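Local coordinates for protein interleukin 22 (Danio rerio, PDB 4O6K) that probably acts as a secreted helical cytokine of the IL-10 family, signalling through cell-surface receptors in immune defence at epithelial barriers, at residues Thr5-Ser10 / Thr132-Leu137; Ser47-Ala52 / His96-His101; Arg109-Ser114 / Ala121-Ala126. One frame throughout, in Å; residues are numbered along the deposited sequence.

In the fold
Near the N terminus a short 3-10 turn precedes helix 10-24. Contact 1 packs this turn on helix 130-140, the last helix, and so closes a loop of almost the whole chain. The other two contacts nest inside that loop, in series. Contact 2 joins the start of helix 47-62 to the loop between helices 76-93 and 102-117. Contact 3 then closes a short loop, pairing helix 102-117 with helix 119-128. Contacts 1 and 2 touch where Asn51 packs against Leu133, Tyr136 and Leu137. Contact 3 touches neither, and it lies across the chain's centre from contact 1, with centres about 22 Å apart.

Contact 1: residues Thr5-Ser10 / Thr132-Leu137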
ATOM      1  N   THR A   5      -3.229 -13.141  -7.462  1.00 27.69           N
ATOM      2  CA  THR A   5      -2.806 -14.292  -6.669  1.00 26.44           C
ATOM      3  C   THR A   5      -1.773 -14.035  -5.548  1.00 21.68           C
ATOM      4  O   THR A   5      -1.793 -14.747  -4.543  1.00 24.21           O
ATOM      5  CB  THR A   5      -2.275 -15.397  -7.598  1.00 27.73           C
ATOM      6  OG1 THR A   5      -1.106 -14.938  -8.286  1.00 26.60           O
ATOM      7  CG2 THR A   5      -3.341 -15.756  -8.619  1.00 25.19           C
ATOM      8  N   PRO A   6      -0.866 -13.044  -5.705  1.00 21.73           N
ATOM      9  CA  PRO A   6       0.038 -12.810  -4.568  1.00 24.29           C
ATOM     10  C   PRO A   6      -0.675 -12.366  -3.290  1.00 23.49           C
ATOM     11  O   PRO A   6      -0.119 -12.509  -2.201  1.00 22.31           O
ATOM     12  CB  PRO A   6       0.958 -11.696  -5.078  1.00 23.86           C
ATOM     13  CG  PRO A   6       0.955 -11.859  -6.544  1.00 23.68           C
ATOM     14  CD  PRO A   6      -0.441 -12.269  -6.887  1.00 24.48           C
ATOM     15  N   LEU A   7      -1.889 -11.839  -3.419  1.00 22.22           N
ATOM     16  CA  LEU A   7      -2.681 -11.460  -2.254  1.00 21.63           C
ATOM     17  C   LEU A   7      -3.116 -12.696  -1.470  1.00 20.71           C
ATOM     18  O   LEU A   7      -3.551 -12.595  -0.322  1.00 18.16           O
ATOM     19  CB  LEU A   7      -3.896 -10.632  -2.678  1.00 22.28           C
ATOM     20  CG  LEU A   7      -3.630  -9.137  -2.881  1.00 21.15           C
ATOM     21  CD1 LEU A   7      -4.709  -8.476  -3.714  1.00 20.87           C
ATOM     22  CD2 LEU A   7      -3.543  -8.453  -1.531  1.00 18.19           C
ATOM     23  N   ASP A   8      -2.996 -13.862  -2.097  1.00 20.44           N
ATOM     24  CA  ASP A   8      -3.305 -15.123  -1.436  1.00 21.75           C
ATOM     25  C   ASP A   8      -2.030 -15.852  -1.014  1.00 21.69           C
ATOM     26  O   ASP A   8      -2.078 -17.003  -0.585  1.00 24.95           O
ATOM     27  CB  ASP A   8      -4.155 -16.017  -2.341  1.00 25.53           C
ATOM     28  CG  ASP A   8      -5.603 -15.567  -2.406  1.00 32.38           C
ATOM     29  OD1 ASP A   8      -6.158 -15.204  -1.347  1.00 34.25           O
ATOM     30  OD2 ASP A   8      -6.189 -15.576  -3.510  1.00 37.20           O
ATOM     31  N   SER A   9      -0.893 -15.176  -1.136  1.00 20.63           N
ATOM     32  CA  SER A   9       0.390 -15.747  -0.737  1.00 23.34           C
ATOM     33  C   SER A   9       0.749 -15.351   0.695  1.00 19.29           C
ATOM     34  O   SER A   9       1.025 -14.183   0.972  1.00 15.75           O
ATOM     35  CB  SER A   9       1.502 -15.315  -1.691  1.00 21.60           C
ATOM     36  OG  SER A   9       2.772 -15.673  -1.175  1.00 20.22           O
ATOM     37  N   SER A  10       0.742 -16.327   1.599  1.00 14.75           N
ATOM     38  CA  SER A  10       1.058 -16.081   3.003  1.00 18.13           C
ATOM     39  C   SER A  10       2.489 -15.581   3.186  1.00 15.61           C
ATOM     40  O   SER A  10       2.788 -14.878   4.150  1.00 16.26           O
ATOM     41  CB  SER A  10       0.839 -17.349   3.832  1.00 18.29           C
ATOM     42  OG  SER A  10       1.691 -18.394   3.402  1.00 26.58           O
ATOM     43  N   THR A 132      -1.502  -2.860   6.072  1.00 14.16           N
ATOM     44  CA  THR A 132      -2.894  -2.420   6.119  1.00 14.58           C
ATOM     45  C   THR A 132      -3.461  -2.188   4.715  1.00 13.67           C
ATOM     46  O   THR A 132      -4.612  -2.527   4.434  1.00 14.04           O
ATOM     47  CB  THR A 132      -3.040  -1.128   6.951  1.00 17.50           C
ATOM     48  OG1 THR A 132      -2.616  -1.376   8.298  1.00 18.03           O
ATOM     49  CG2 THR A 132      -4.486  -0.644   6.961  1.00 12.04           C
ATOM     50  N   LEU A 133      -2.645  -1.609   3.840  1.00 11.59           N
ATOM     51  CA  LEU A 133      -3.035  -1.380   2.451  1.00 12.99           C
ATOM     52  C   LEU A 133      -3.313  -2.705   1.747  1.00 12.79           C
ATOM     53  O   LEU A 133      -4.260  -2.823   0.971  1.00 12.50           O
ATOM     54  CB  LEU A 133      -1.948  -0.598   1.711  1.00 11.98           C
ATOM     55  CG  LEU A 133      -2.178  -0.279   0.231  1.00 10.14           C
ATOM     56  CD1 LEU A 133      -3.491   0.469   0.027  1.00  8.41           C
ATOM     57  CD2 LEU A 133      -1.011   0.521  -0.321  1.00  8.76           C
ATOM     58  N   TYR A 134      -2.471  -3.696   2.027  1.00 12.54           N
ATOM     59  CA  TYR A 134      -2.613  -5.037   1.470  1.00 13.53           C
ATOM     60  C   TYR A 134      -3.938  -5.658   1.896  1.00 11.28           C
ATOM     61  O   TYR A 134      -4.599  -6.346   1.118  1.00 14.31           O
ATOM     62  CB  TYR A 134      -1.450  -5.917   1.927  1.00 11.53           C
ATOM     63  CG  TYR A 134      -1.027  -6.977   0.938  1.00 12.32           C
ATOM     64  CD1 TYR A 134      -0.489  -6.629  -0.293  1.00 14.53           C
ATOM     65  CD2 TYR A 134      -1.132  -8.327   1.251  1.00 15.14           C
ATOM     66  CE1 TYR A 134      -0.088  -7.596  -1.194  1.00 17.92           C
ATOM     67  CE2 TYR A 134      -0.729  -9.300   0.357  1.00 17.00           C
ATOM     68  CZ  TYR A 134      -0.209  -8.926  -0.865  1.00 20.42           C
ATOM     69  OH  TYR A 134       0.194  -9.887  -1.763  1.00 25.33           O
ATOM     70  N   HIS A 135      -4.311  -5.400   3.145  1.00  9.75           N
ATOM     71  CA  HIS A 135      -5.580  -5.849   3.701  1.00 12.75           C
ATOM     72  C   HIS A 135      -6.768  -5.206   2.988  1.00 13.72           C
ATOM     73  O   HIS A 135      -7.768  -5.869   2.711  1.00 15.21           O
ATOM     74  CB  HIS A 135      -5.616  -5.538   5.201  1.00 12.70           C
ATOM     75  CG  HIS A 135      -6.991  -5.316   5.747  1.00 14.93           C
ATOM     76  ND1 HIS A 135      -8.003  -6.245   5.636  1.00 13.56           N
ATOM     77  CD2 HIS A 135      -7.520  -4.263   6.415  1.00 11.22           C
ATOM     78  CE1 HIS A 135      -9.095  -5.774   6.208  1.00 16.77           C
ATOM     79  NE2 HIS A 135      -8.830  -4.572   6.690  1.00 13.77           N
ATOM     80  N   TYR A 136      -6.650  -3.914   2.698  1.00 13.96           N
ATOM     81  CA  TYR A 136      -7.679  -3.192   1.955  1.00 12.50           C
ATOM     82  C   TYR A 136      -7.873  -3.798   0.569  1.00 14.99           C
ATOM     83  O   TYR A 136      -8.999  -4.021   0.125  1.00 12.62           O
ATOM     84  CB  TYR A 136      -7.321  -1.710   1.839  1.00 13.56           C
ATOM     85  CG  TYR A 136      -7.410  -0.952   3.146  1.00 15.14           C
ATOM     86  CD1 TYR A 136      -7.949  -1.545   4.282  1.00 11.45           C
ATOM     87  CD2 TYR A 136      -6.957   0.356   3.242  1.00 12.06           C
ATOM     88  CE1 TYR A 136      -8.032  -0.857   5.476  1.00 12.70           C
ATOM     89  CE2 TYR A 136      -7.036   1.053   4.433  1.00 13.62           C
ATOM     90  CZ  TYR A 136      -7.575   0.442   5.546  1.00 14.60           C
ATOM     91  OH  TYR A 136      -7.655   1.132   6.732  1.00 12.96           O
ATOM     92  N   LEU A 137      -6.758  -4.054  -0.107  1.00 12.54           N
ATOM     93  CA  LEU A 137      -6.769  -4.684  -1.420  1.00 12.88           C
ATOM     94  C   LEU A 137      -7.374  -6.081  -1.356  1.00 15.63           C
ATOM     95  O   LEU A 137      -8.205  -6.442  -2.185  1.00 15.15           O
ATOM     96  CB  LEU A 137      -5.351  -4.748  -1.990  1.00 12.05           C
ATOM     97  CG  LEU A 137      -4.730  -3.390  -2.318  1.00 11.45           C
ATOM     98  CD1 LEU A 137      -3.232  -3.521  -2.534  1.00 10.63           C
ATOM     99  CD2 LEU A 137      -5.401  -2.788  -3.541  1.00 12.87           C
TER
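Pro6 and Leu7 meet Tyr134 and Leu137 where the N-terminal 3-10 turn packs on helix 130-140. The fold is the all-helical bundle of IL-10 family cytokines. Here the segment leading into helix 10-24 is held against the last helix.

One hydrogen bond joins the segments. Tyr134 OH donates to the backbone oxygen of Pro6, with 2.7 Å between OH and O. The hydroxyl stands above the carbonyl plane, 67° out of it, and the C=O...donor angle is only 95°. The other face of the same oxygen is taken by the backbone: Ser9 N reaches Pro6 O at 3.0 Å and closes the turn. Thr12 of helix 10-24 adds its OG1, which is hydrogen-bonded to both Pro6 O and Tyr134 OH. The polar end of this buried tyrosine is therefore held by two partners. Pro6 CB also lies near it, 3.9 Å from Tyr134 OH.

The ring takes part in a CH-pi contact. Leu7 CD2 sits almost straight over the centre of one face of Tyr134, 3.4 Å from the ring centroid. The leucine backbone runs past the phenol end, and Leu7 CG is anti to its own carbonyl carbon (chi1 -83°). From there the CD2 branch extends over the ring. Trp13 meets Tyr134 edge-to-face, and Leu83 of helix 76-93 also touches it.

The remaining contacts are apolar and looser. The side chains of Leu7 and Leu137 cross at about a right angle. Leu90 of helix 76-93 packs on Leu137, and Val86 of that helix on Pro6. Leu137 CB meets both methyls of Leu7, with CD2 at 4.1 Å and CD1 at 4.2 Å.

Contact 2: residues Ser47-Ala52 / His96-His101; sequences SCCINA and HDYSSH
Ile50 packs against the rings of Tyr98 and His101, and Cys49 against Tyr98. In this cytokine helical bundle, the contact joins the start of helix 47-62 to the loop that leads into helix 102-117.

The side chains of Ile50 and Tyr98 cross at about a right angle. Ile50 CG1 touches Tyr98 CD1 at 3.5 Å, and the backbone N of Ile50 lies over one face of the ring. On the opposite face, His96 CD2 sits over the ring centre. The phenol is thus sandwiched. Cys49 comes at it obliquely, with CB 3.5 Å from Tyr98 CE2. Its SG is bonded to Cys94, so a disulfide ties the same helix to the start of this loop.

The loop is shaped by its own bonds. Asp97 OD1 accepts from Ser99 N at 3.0 Å in an Asx turn, and Ser99 OG binds the same oxygen.

His101 stands at the N-cap of helix 102-117, and its ND1 accepts from the backbone N of Leu103. The His101 ring swings out toward Ile50 because CG lies opposite the backbone N (chi1 -166°). An alanine here is likely to leave Leu103 N without its cap and the end of Ile50 without the face it packs on. That face carries a CH-pi contact: Ile50 CD1 lies 3.5 Å from the His101 centroid, offset toward NE2, which is 3.3 Å from CD1.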
ATOM      1  N   SER A  47     -13.467   0.774  -4.320  1.00 18.08           N
ATOM      2  CA  SER A  47     -12.436   0.646  -3.293  1.00 16.92           C
ATOM      3  C   SER A  47     -11.166  -0.063  -3.766  1.00 14.35           C
ATOM      4  O   SER A  47     -10.060   0.344  -3.409  1.00 16.69           O
ATOM      5  CB  SER A  47     -13.003  -0.081  -2.073  1.00 13.96           C
ATOM      6  OG  SER A  47     -13.919   0.744  -1.374  1.00 16.25           O
ATOM      7  N   CYS A  48     -11.325  -1.122  -4.553  1.00 14.22           N
ATOM      8  CA  CYS A  48     -10.180  -1.864  -5.078  1.00 16.06           C
ATOM      9  C   CYS A  48      -9.248  -0.980  -5.900  1.00 15.72           C
ATOM     10  O   CYS A  48      -8.049  -0.906  -5.629  1.00 15.58           O
ATOM     11  CB  CYS A  48     -10.646  -3.049  -5.926  1.00 13.38           C
ATOM     12  SG  CYS A  48      -9.291  -4.039  -6.616  1.00 22.17           S
ATOM     13  N   CYS A  49      -9.803  -0.310  -6.903  1.00 16.62           N
ATOM     14  CA  CYS A  49      -9.002   0.502  -7.812  1.00 17.42           C
ATOM     15  C   CYS A  49      -8.473   1.765  -7.136  1.00 12.64           C
ATOM     16  O   CYS A  49      -7.415   2.271  -7.508  1.00 16.40           O
ATOM     17  CB  CYS A  49      -9.814   0.863  -9.056  1.00 19.68           C
ATOM     18  SG  CYS A  49     -10.182  -0.542 -10.133  1.00 26.86           S
ATOM     19  N   ILE A  50      -9.211   2.277  -6.155  1.00 15.79           N
ATOM     20  CA  ILE A  50      -8.741   3.420  -5.376  1.00 13.95           C
ATOM     21  C   ILE A  50      -7.477   3.055  -4.605  1.00 12.51           C
ATOM     22  O   ILE A  50      -6.478   3.774  -4.653  1.00 15.44           O
ATOM     23  CB  ILE A  50      -9.811   3.925  -4.388  1.00 16.74           C
ATOM     24  CG1 ILE A  50     -10.939   4.638  -5.135  1.00 18.12           C
ATOM     25  CG2 ILE A  50      -9.194   4.879  -3.379  1.00 13.24           C
ATOM     26  CD1 ILE A  50     -12.153   4.924  -4.279  1.00 19.41           C
ATOM     27  N   ASN A  51      -7.520   1.926  -3.907  1.00 14.85           N
ATOM     28  CA  ASN A  51      -6.369   1.461  -3.147  1.00 16.27           C
ATOM     29  C   ASN A  51      -5.241   1.000  -4.063  1.00 16.24           C
ATOM     30  O   ASN A  51      -4.067   1.083  -3.706  1.00 16.49           O
ATOM     31  CB  ASN A  51      -6.773   0.330  -2.198  1.00 10.37           C
ATOM     32  CG  ASN A  51      -7.533   0.830  -0.985  1.00 15.90           C
ATOM     33  OD1 ASN A  51      -6.974   1.516  -0.129  1.00 10.09           O
ATOM     34  ND2 ASN A  51      -8.812   0.486  -0.903  1.00 13.56           N
ATOM     35  N   ALA A  52      -5.605   0.516  -5.247  1.00 15.40           N
ATOM     36  CA  ALA A  52      -4.623   0.097  -6.239  1.00 17.14           C
ATOM     37  C   ALA A  52      -3.808   1.282  -6.739  1.00 16.75           C
ATOM     38  O   ALA A  52      -2.639   1.140  -7.099  1.00 16.68           O
ATOM     39  CB  ALA A  52      -5.310  -0.599  -7.404  1.00 17.57           C
ATOM     40  N   HIS A  96     -11.157   3.116 -14.947  1.00 36.48           N
ATOM     41  CA  HIS A  96     -11.119   4.523 -14.568  1.00 31.15           C
ATOM     42  C   HIS A  96      -9.792   4.921 -13.923  1.00 28.28           C
ATOM     43  O   HIS A  96      -9.197   4.144 -13.177  1.00 28.58           O
ATOM     44  CB  HIS A  96     -12.275   4.848 -13.622  1.00 27.79           C
ATOM     45  CG  HIS A  96     -12.304   6.277 -13.177  1.00 26.80           C
ATOM     46  ND1 HIS A  96     -12.581   7.316 -14.039  1.00 27.61           N
ATOM     47  CD2 HIS A  96     -12.090   6.840 -11.965  1.00 27.23           C
ATOM     48  CE1 HIS A  96     -12.537   8.458 -13.376  1.00 24.75           C
ATOM     49  NE2 HIS A  96     -12.241   8.198 -12.116  1.00 27.61           N
ATOM     50  N   ASP A  97      -9.367   6.127 -14.160  1.00 28.15           N
ATOM     51  CA  ASP A  97      -8.197   6.680 -13.544  1.00 30.06           C
ATOM     52  C   ASP A  97      -8.525   7.416 -12.260  1.00 29.59           C
ATOM     53  O   ASP A  97      -9.011   8.497 -12.277  1.00 30.50           O
ATOM     54  CB  ASP A  97      -7.489   7.628 -14.500  1.00 33.08           C
ATOM     55  CG  ASP A  97      -6.300   8.322 -13.879  1.00 38.74           C
ATOM     56  OD1 ASP A  97      -5.867   7.943 -12.811  1.00 38.76           O
ATOM     57  OD2 ASP A  97      -5.775   9.223 -14.495  1.00 43.82           O
ATOM     58  N   TYR A  98      -8.210   6.786 -11.153  1.00 31.87           N
ATOM     59  CA  TYR A  98      -8.537   7.258  -9.819  1.00 30.96           C
ATOM     60  C   TYR A  98      -7.514   8.170  -9.199  1.00 31.42           C
ATOM     61  O   TYR A  98      -7.564   8.437  -8.029  1.00 30.03           O
ATOM     62  CB  TYR A  98      -8.828   6.107  -8.885  1.00 25.55           C
ATOM     63  CG  TYR A  98     -10.160   5.446  -9.041  1.00 21.69           C
ATOM     64  CD1 TYR A  98     -11.279   5.890  -8.387  1.00 24.11           C
ATOM     65  CD2 TYR A  98     -10.294   4.355  -9.801  1.00 23.34           C
ATOM     66  CE1 TYR A  98     -12.500   5.270  -8.541  1.00 19.96           C
ATOM     67  CE2 TYR A  98     -11.517   3.727  -9.961  1.00 24.30           C
ATOM     68  CZ  TYR A  98     -12.620   4.185  -9.317  1.00 21.80           C
ATOM     69  OH  TYR A  98     -13.751   3.502  -9.506  1.00 25.52           O
ATOM     70  N   SER A  99      -6.594   8.653  -9.996  1.00 31.36           N
ATOM     71  CA  SER A  99      -5.790   9.758  -9.579  1.00 34.05           C
ATOM     72  C   SER A  99      -6.711  10.970  -9.220  1.00 37.36           C
ATOM     73  O   SER A  99      -6.376  11.774  -8.417  1.00 36.47           O
ATOM     74  CB  SER A  99      -4.704  10.065 -10.586  1.00 35.99           C
ATOM     75  OG  SER A  99      -4.056   8.902 -11.089  1.00 36.57           O
ATOM     76  N   SER A 100      -7.916  11.037  -9.757  1.00 33.92           N
ATOM     77  CA  SER A 100      -8.789  12.172  -9.489  1.00 39.52           C
ATOM     78  C   SER A 100      -9.698  11.943  -8.282  1.00 45.27           C
ATOM     79  O   SER A 100     -10.605  12.736  -8.025  1.00 44.41           O
ATOM     80  CB  SER A 100      -9.639  12.481 -10.724  1.00 42.88           C
ATOM     81  OG  SER A 100     -10.496  11.397 -11.038  1.00 44.54           O
ATOM     82  N   HIS A 101      -9.461  10.862  -7.545  1.00 36.27           N
ATOM     83  CA  HIS A 101     -10.243  10.577  -6.345  1.00 32.55           C
ATOM     84  C   HIS A 101      -9.646  11.275  -5.118  1.00 29.68           C
ATOM     85  O   HIS A 101      -8.425  11.330  -4.967  1.00 30.17           O
ATOM     86  CB  HIS A 101     -10.341   9.068  -6.106  1.00 29.93           C
ATOM     87  CG  HIS A 101     -11.392   8.687  -5.109  1.00 28.17           C
ATOM     88  ND1 HIS A 101     -11.178   8.730  -3.748  1.00 25.69           N
ATOM     89  CD2 HIS A 101     -12.673   8.281  -5.275  1.00 27.18           C
ATOM     90  CE1 HIS A 101     -12.276   8.352  -3.119  1.00 28.31           C
ATOM     91  NE2 HIS A 101     -13.199   8.075  -4.023  1.00 30.23           N
TER

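Contact 3: residues Arg109-Ser114 / Ala121-Ala126; sequences RNYHAS and AARNKA
Tyr111 reaches from helix 102-117 to the backbone of Ala122 and the side chains of Arg123 and Ala126. At CB the side chain sets out with CG anti to the backbone N (chi1 -179°), and this carries the ring across to the other helix. CD1 is the first ring atom to meet it, 4.0 Å from Ala126 CB. Next along the same side, CE1 is closer to that methyl, with 3.8 Å between CE1 and Ala126 CB. CE1 also lies 3.5 Å from Ala122 O, and this oxygen sits at the ring edge, near its plane. Val62 and Tyr57 of helix 47-62 and Leu33 of a loop also touch the tyrosine.

The two helices form a helical hairpin within the cytokine bundle. They follow each other closely in the chain. The local axes are roughly antiparallel, with 141° between their N-to-C directions, and come within 9.4 Å of each other. Near the turn, small residues let the backbones come together. Ser114 and Ala122 have their CA atoms 5.5 Å apart, and Ser114 OG rests on Ala122 CB at 3.4 Å.

At the tip, Tyr111 OH packs against the aliphatic part of Arg123, 3.3 Å from its CG. The arginine chain then bends at chi3 (59°), and its NH2 is hydrogen-bonded to Val62 O.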
ATOM      1  N   ARG A 109      -1.113  13.958  -0.122  1.00 26.38           N
ATOM      2  CA  ARG A 109      -1.092  15.176   0.654  1.00 25.14           C
ATOM      3  C   ARG A 109      -0.517  14.978   2.026  1.00 24.41           C
ATOM      4  O   ARG A 109       0.365  15.665   2.399  1.00 30.95           O
ATOM      5  CB  ARG A 109      -2.489  15.784   0.753  1.00 27.51           C
ATOM      6  CG  ARG A 109      -2.588  17.043   1.585  1.00 29.38           C
ATOM      7  CD  ARG A 109      -3.865  17.791   1.317  1.00 27.52           C
ATOM      8  NE  ARG A 109      -5.014  17.099   1.825  1.00 28.76           N
ATOM      9  CZ  ARG A 109      -5.893  16.495   1.078  1.00 25.89           C
ATOM     10  NH1 ARG A 109      -5.743  16.479  -0.203  1.00 29.24           N
ATOM     11  NH2 ARG A 109      -6.893  15.896   1.618  1.00 25.23           N
ATOM     12  N   ASN A 110      -1.015  14.028   2.770  1.00 26.13           N
ATOM     13  CA  ASN A 110      -0.559  13.702   4.119  1.00 25.54           C
ATOM     14  C   ASN A 110       0.866  13.154   4.147  1.00 26.32           C
ATOM     15  O   ASN A 110       1.618  13.412   5.086  1.00 29.13           O
ATOM     16  CB  ASN A 110      -1.529  12.725   4.785  1.00 29.66           C
ATOM     17  CG  ASN A 110      -2.871  13.366   5.091  1.00 31.23           C
ATOM     18  OD1 ASN A 110      -3.002  14.591   5.079  1.00 31.45           O
ATOM     19  ND2 ASN A 110      -3.874  12.544   5.371  1.00 32.65           N
ATOM     20  N   TYR A 111       1.230  12.394   3.119  1.00 21.59           N
ATOM     21  CA  TYR A 111       2.562  11.807   3.044  1.00 25.93           C
ATOM     22  C   TYR A 111       3.572  12.916   2.789  1.00 25.54           C
ATOM     23  O   TYR A 111       4.640  12.951   3.400  1.00 27.08           O
ATOM     24  CB  TYR A 111       2.637  10.743   1.947  1.00 26.22           C
ATOM     25  CG  TYR A 111       3.987  10.074   1.818  1.00 25.82           C
ATOM     26  CD1 TYR A 111       4.471   9.239   2.817  1.00 28.15           C
ATOM     27  CD2 TYR A 111       4.776  10.271   0.691  1.00 29.02           C
ATOM     28  CE1 TYR A 111       5.704   8.624   2.701  1.00 26.80           C
ATOM     29  CE2 TYR A 111       6.010   9.660   0.567  1.00 28.03           C
ATOM     30  CZ  TYR A 111       6.469   8.838   1.574  1.00 26.89           C
ATOM     31  OH  TYR A 111       7.695   8.228   1.452  1.00 26.62           O
ATOM     32  N   HIS A 112       3.226  13.816   1.874  1.00 28.66           N
ATOM     33  CA  HIS A 112       4.063  14.972   1.584  1.00 27.61           C
ATOM     34  C   HIS A 112       4.198  15.874   2.806  1.00 30.39           C
ATOM     35  O   HIS A 112       5.285  16.363   3.108  1.00 29.98           O
ATOM     36  CB  HIS A 112       3.495  15.768   0.410  1.00 31.25           C
ATOM     37  CG  HIS A 112       4.357  16.918  -0.005  1.00 32.15           C
ATOM     38  ND1 HIS A 112       4.071  18.223   0.340  1.00 36.71           N
ATOM     39  CD2 HIS A 112       5.505  16.962  -0.720  1.00 33.89           C
ATOM     40  CE1 HIS A 112       5.001  19.019  -0.154  1.00 37.38           C
ATOM     41  NE2 HIS A 112       5.885  18.278  -0.801  1.00 39.61           N
ATOM     42  N   ALA A 113       3.083  16.092   3.501  1.00 28.70           N
ATOM     43  CA  ALA A 113       3.073  16.900   4.717  1.00 30.37           C
ATOM     44  C   ALA A 113       3.998  16.310   5.775  1.00 33.04           C
ATOM     45  O   ALA A 113       4.626  17.038   6.543  1.00 37.17           O
ATOM     46  CB  ALA A 113       1.657  17.024   5.259  1.00 29.91           C
ATOM     47  N   SER A 114       4.077  14.984   5.809  1.00 29.50           N
ATOM     48  CA  SER A 114       4.908  14.287   6.780  1.00 30.24           C
ATOM     49  C   SER A 114       6.361  14.278   6.321  1.00 32.18           C
ATOM     50  O   SER A 114       7.283  14.342   7.133  1.00 35.25           O
ATOM     51  CB  SER A 114       4.407  12.858   6.992  1.00 29.13           C
ATOM     52  OG  SER A 114       5.203  12.174   7.943  1.00 30.88           O
ATOM     53  N   ALA A 121      11.380   9.423   8.610  1.00 32.03           N
ATOM     54  CA  ALA A 121      10.299   9.053   9.516  1.00 32.86           C
ATOM     55  C   ALA A 121       8.992   8.869   8.751  1.00 29.67           C
ATOM     56  O   ALA A 121       8.165   8.031   9.106  1.00 24.36           O
ATOM     57  CB  ALA A 121      10.135  10.100  10.606  1.00 37.82           C
ATOM     58  N   ALA A 122       8.815   9.662   7.698  1.00 27.54           N
ATOM     59  CA  ALA A 122       7.631   9.562   6.855  1.00 28.51           C
ATOM     60  C   ALA A 122       7.638   8.263   6.059  1.00 25.48           C
ATOM     61  O   ALA A 122       6.608   7.602   5.922  1.00 19.89           O
ATOM     62  CB  ALA A 122       7.544  10.757   5.919  1.00 24.94           C
ATOM     63  N   ARG A 123       8.805   7.906   5.531  1.00 25.68           N
ATOM     64  CA  ARG A 123       8.961   6.662   4.787  1.00 22.70           C
ATOM     65  C   ARG A 123       8.702   5.459   5.689  1.00 24.52           C
ATOM     66  O   ARG A 123       7.943   4.561   5.330  1.00 19.19           O
ATOM     67  CB  ARG A 123      10.360   6.575   4.172  1.00 27.36           C
ATOM     68  CG  ARG A 123      10.530   7.410   2.909  1.00 32.09           C
ATOM     69  CD  ARG A 123      11.714   6.944   2.076  1.00 32.34           C
ATOM     70  NE  ARG A 123      11.591   5.549   1.661  1.00 33.30           N
ATOM     71  CZ  ARG A 123      12.474   4.920   0.890  1.00 37.75           C
ATOM     72  NH1 ARG A 123      13.546   5.563   0.448  1.00 35.70           N
ATOM     73  NH2 ARG A 123      12.284   3.650   0.560  1.00 29.21           N
ATOM     74  N   ASN A 124       9.325   5.457   6.863  1.00 24.99           N
ATOM     75  CA  ASN A 124       9.148   4.378   7.830  1.00 23.42           C
ATOM     76  C   ASN A 124       7.696   4.215   8.265  1.00 25.55           C
ATOM     77  O   ASN A 124       7.213   3.097   8.442  1.00 21.52           O
ATOM     78  CB  ASN A 124      10.028   4.614   9.060  1.00 26.68           C
ATOM     79  CG  ASN A 124      11.484   4.278   8.809  1.00 26.14           C
ATOM     80  OD1 ASN A 124      11.805   3.456   7.951  1.00 24.29           O
ATOM     81  ND2 ASN A 124      12.376   4.916   9.559  1.00 30.80           N
ATOM     82  N   LYS A 125       7.008   5.339   8.437  1.00 20.08           N
ATOM     83  CA  LYS A 125       5.612   5.325   8.860  1.00 24.21           C
ATOM     84  C   LYS A 125       4.712   4.702   7.797  1.00 20.10           C
ATOM     85  O   LYS A 125       3.896   3.831   8.098  1.00 17.11           O
ATOM     86  CB  LYS A 125       5.139   6.742   9.188  1.00 22.67           C
ATOM     87  CG  LYS A 125       3.752   6.799   9.802  1.00 27.31           C
ATOM     88  CD  LYS A 125       3.384   8.216  10.208  1.00 31.12           C
ATOM     89  CE  LYS A 125       2.085   8.238  10.992  1.00 29.34           C
ATOM     90  NZ  LYS A 125       2.138   7.328  12.168  1.00 33.37           N
ATOM     91  N   ALA A 126       4.865   5.157   6.557  1.00 17.88           N
ATOM     92  CA  ALA A 126       4.091   4.625   5.441  1.00 20.89           C
ATOM     93  C   ALA A 126       4.417   3.154   5.190  1.00 20.43           C
ATOM     94  O   ALA A 126       3.531   2.359   4.875  1.00 18.27           O
ATOM     95  CB  ALA A 126       4.339   5.446   4.186  1.00 17.04           C
TER